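Local coordinates for protein chitinase (Chromobacterium violaceum, PDB 4TXG) that probably hydrolyses the glycosidic bonds of chitin, as a family 18 glycoside hydrolase that also carries a chitin-binding module, at residues 499-504 against 549-554. Residues are numbered along the deposited sequence; the frame is centred on the assembly and turned at random.
With CS (cesium ion), chain C.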
loop_
_atom_site.group_PDB
_atom_site.type_symbol
_atom_site.label_atom_id
_atom_site.label_comp_id
_atom_site.label_asym_id
_atom_site.label_seq_id
_atom_site.Cartn_x
_atom_site.Cartn_y
_atom_site.Cartn_z
ATOM N N VAL A 499 23.949 5.943 -12.188
ATOM C CA VAL A 499 23.804 5.615 -13.602
ATOM C C VAL A 499 24.612 4.388 -14.001
ATOM O O VAL A 499 25.407 3.875 -13.219
ATOM C CB VAL A 499 24.242 6.808 -14.507
ATOM C CG1 VAL A 499 23.328 8.038 -14.303
ATOM C CG2 VAL A 499 25.708 7.168 -14.257
ATOM N N GLY A 500 24.385 3.918 -15.224
ATOM C CA GLY A 500 25.205 2.868 -15.811
ATOM C C GLY A 500 25.112 1.549 -15.067
ATOM O O GLY A 500 24.024 1.000 -14.902
ATOM N N ILE A 501 26.256 1.047 -14.608
ATOM C CA ILE A 501 26.298 -0.234 -13.897
ATOM C C ILE A 501 25.559 -0.132 -12.562
ATOM O O ILE A 501 25.188 -1.148 -11.964
ATOM C CB ILE A 501 27.755 -0.696 -13.662
ATOM C CG1 ILE A 501 27.803 -2.180 -13.268
ATOM C CG2 ILE A 501 28.447 0.200 -12.634
ATOM C CD1 ILE A 501 29.210 -2.769 -13.235
ATOM N N ASP A 502 25.319 1.103 -12.112
ATOM C CA ASP A 502 24.565 1.352 -10.879
ATOM C C ASP A 502 23.061 1.543 -11.106
ATOM O O ASP A 502 22.340 1.925 -10.181
ATOM C CB ASP A 502 25.108 2.598 -10.175
ATOM C CG ASP A 502 26.544 2.450 -9.748
ATOM O OD1 ASP A 502 26.931 1.328 -9.341
ATOM O OD2 ASP A 502 27.287 3.458 -9.818
ATOM N N ASN A 503 22.580 1.270 -12.315
ATOM C CA ASN A 503 21.221 1.652 -12.685
ATOM C C ASN A 503 20.656 0.740 -13.784
ATOM O O ASN A 503 20.032 1.209 -14.731
ATOM C CB ASN A 503 21.230 3.126 -13.132
ATOM C CG ASN A 503 19.838 3.720 -13.309
ATOM O OD1 ASN A 503 18.916 3.444 -12.544
ATOM N ND2 ASN A 503 19.690 4.553 -14.335
ATOM N N ILE A 504 20.873 -0.568 -13.661
ATOM C CA ILE A 504 20.620 -1.453 -14.799
ATOM C C ILE A 504 19.139 -1.691 -15.087
ATOM O O ILE A 504 18.788 -2.127 -16.178
ATOM C CB ILE A 504 21.327 -2.824 -14.629
ATOM C CG1 ILE A 504 20.602 -3.737 -13.635
ATOM C CG2 ILE A 504 22.789 -2.620 -14.245
ATOM C CD1 ILE A 504 21.128 -5.197 -13.673
ATOM N N ASN A 549 29.694 2.017 -17.204
ATOM C CA ASN A 549 29.218 0.641 -17.099
ATOM C C ASN A 549 30.271 -0.322 -16.572
ATOM O O ASN A 549 30.059 -1.537 -16.553
ATOM C CB ASN A 549 28.712 0.159 -18.459
ATOM C CG ASN A 549 27.558 0.995 -18.968
ATOM O OD1 ASN A 549 26.745 1.481 -18.183
ATOM N ND2 ASN A 549 27.479 1.167 -20.279
ATOM N N GLN A 550 31.401 0.221 -16.139
ATOM C CA GLN A 550 32.469 -0.595 -15.589
ATOM C C GLN A 550 32.467 -0.535 -14.065
ATOM O O GLN A 550 32.031 0.450 -13.471
ATOM C CB GLN A 550 33.818 -0.140 -16.143
ATOM C CG GLN A 550 33.900 -0.205 -17.665
ATOM C CD GLN A 550 35.050 0.610 -18.224
ATOM O OE1 GLN A 550 35.921 1.065 -17.484
ATOM N NE2 GLN A 550 35.053 0.807 -19.538
ATOM N N LEU A 551 32.951 -1.597 -13.435
ATOM C CA LEU A 551 33.027 -1.629 -11.987
ATOM C C LEU A 551 34.277 -0.900 -11.518
ATOM O O LEU A 551 35.396 -1.358 -11.745
ATOM C CB LEU A 551 33.006 -3.075 -11.477
ATOM C CG LEU A 551 32.208 -3.285 -10.185
ATOM C CD1 LEU A 551 31.753 -4.719 -10.060
ATOM C CD2 LEU A 551 33.048 -2.889 -8.977
ATOM N N THR A 552 34.080 0.249 -10.877
ATOM C CA THR A 552 35.185 1.023 -10.316
ATOM C C THR A 552 34.976 1.239 -8.818
ATOM O O THR A 552 33.845 1.360 -8.348
ATOM C CB THR A 552 35.335 2.384 -11.019
ATOM O OG1 THR A 552 34.081 3.076 -11.005
ATOM C CG2 THR A 552 35.767 2.188 -12.462
ATOM N N GLY A 553 36.070 1.284 -8.069
ATOM C CA GLY A 553 35.989 1.441 -6.631
ATOM C C GLY A 553 35.478 0.182 -5.961
ATOM O O GLY A 553 35.498 -0.900 -6.548
ATOM N N SER A 554 35.020 0.324 -4.722
ATOM C CA SER A 554 34.522 -0.806 -3.956
ATOM C C SER A 554 33.154 -0.493 -3.358
ATOM O O SER A 554 32.962 0.565 -2.760
ATOM C CB SER A 554 35.512 -1.178 -2.849
ATOM O OG SER A 554 34.949 -2.139 -1.972
HETATM CS CS CS C . 33.042 -5.055 -1.202
#
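I501 packs against the backbone of N549, Q550 and L551 where two loops meet in the family 18 glycosyl hydrolase region. The loops belong to the insertion between strands 457-462 and 599-603 of the TIM barrel, and lie on either side of helix 522-530 in sequence. I501 and D502 lie in a short 3-10 turn, with D502 N hydrogen-bonded to V499 O at 3.0 Å.

Most of the contact is I501 carbons lying on backbone atoms of the other loop. I501 CG1 is anti to the backbone N (chi1 -165°), and an extended chi2 of 171° carries CD1 along that loop. CD1 lies 3.6 Å from N549 O. It is also 4.2 Å from L551 CB, the one apolar side-chain pair. The second branch, CG2, meets Q550 O at 3.7 Å. L528 of helix 522-530 touches both I501 and L551, so the two side chains share a helix neighbour.

Polar groups are held mainly from outside the pair. No hydrogen bond joins the two segments, but the backbone of I501 hydrogen-bonds that of I548, the residue just before N549. I501 O also accepts a hydrogen bond from H524 NE2. The amide of N549 donates through ND2 to D543 O. S554 OG sits 3.6 Å from a cesium ion, which E529 O and Y555 O also bind.

G500 has positive phi (64°), which by itself favours glycine. Its bare CA lets N549 OD1 approach to 3.1 Å.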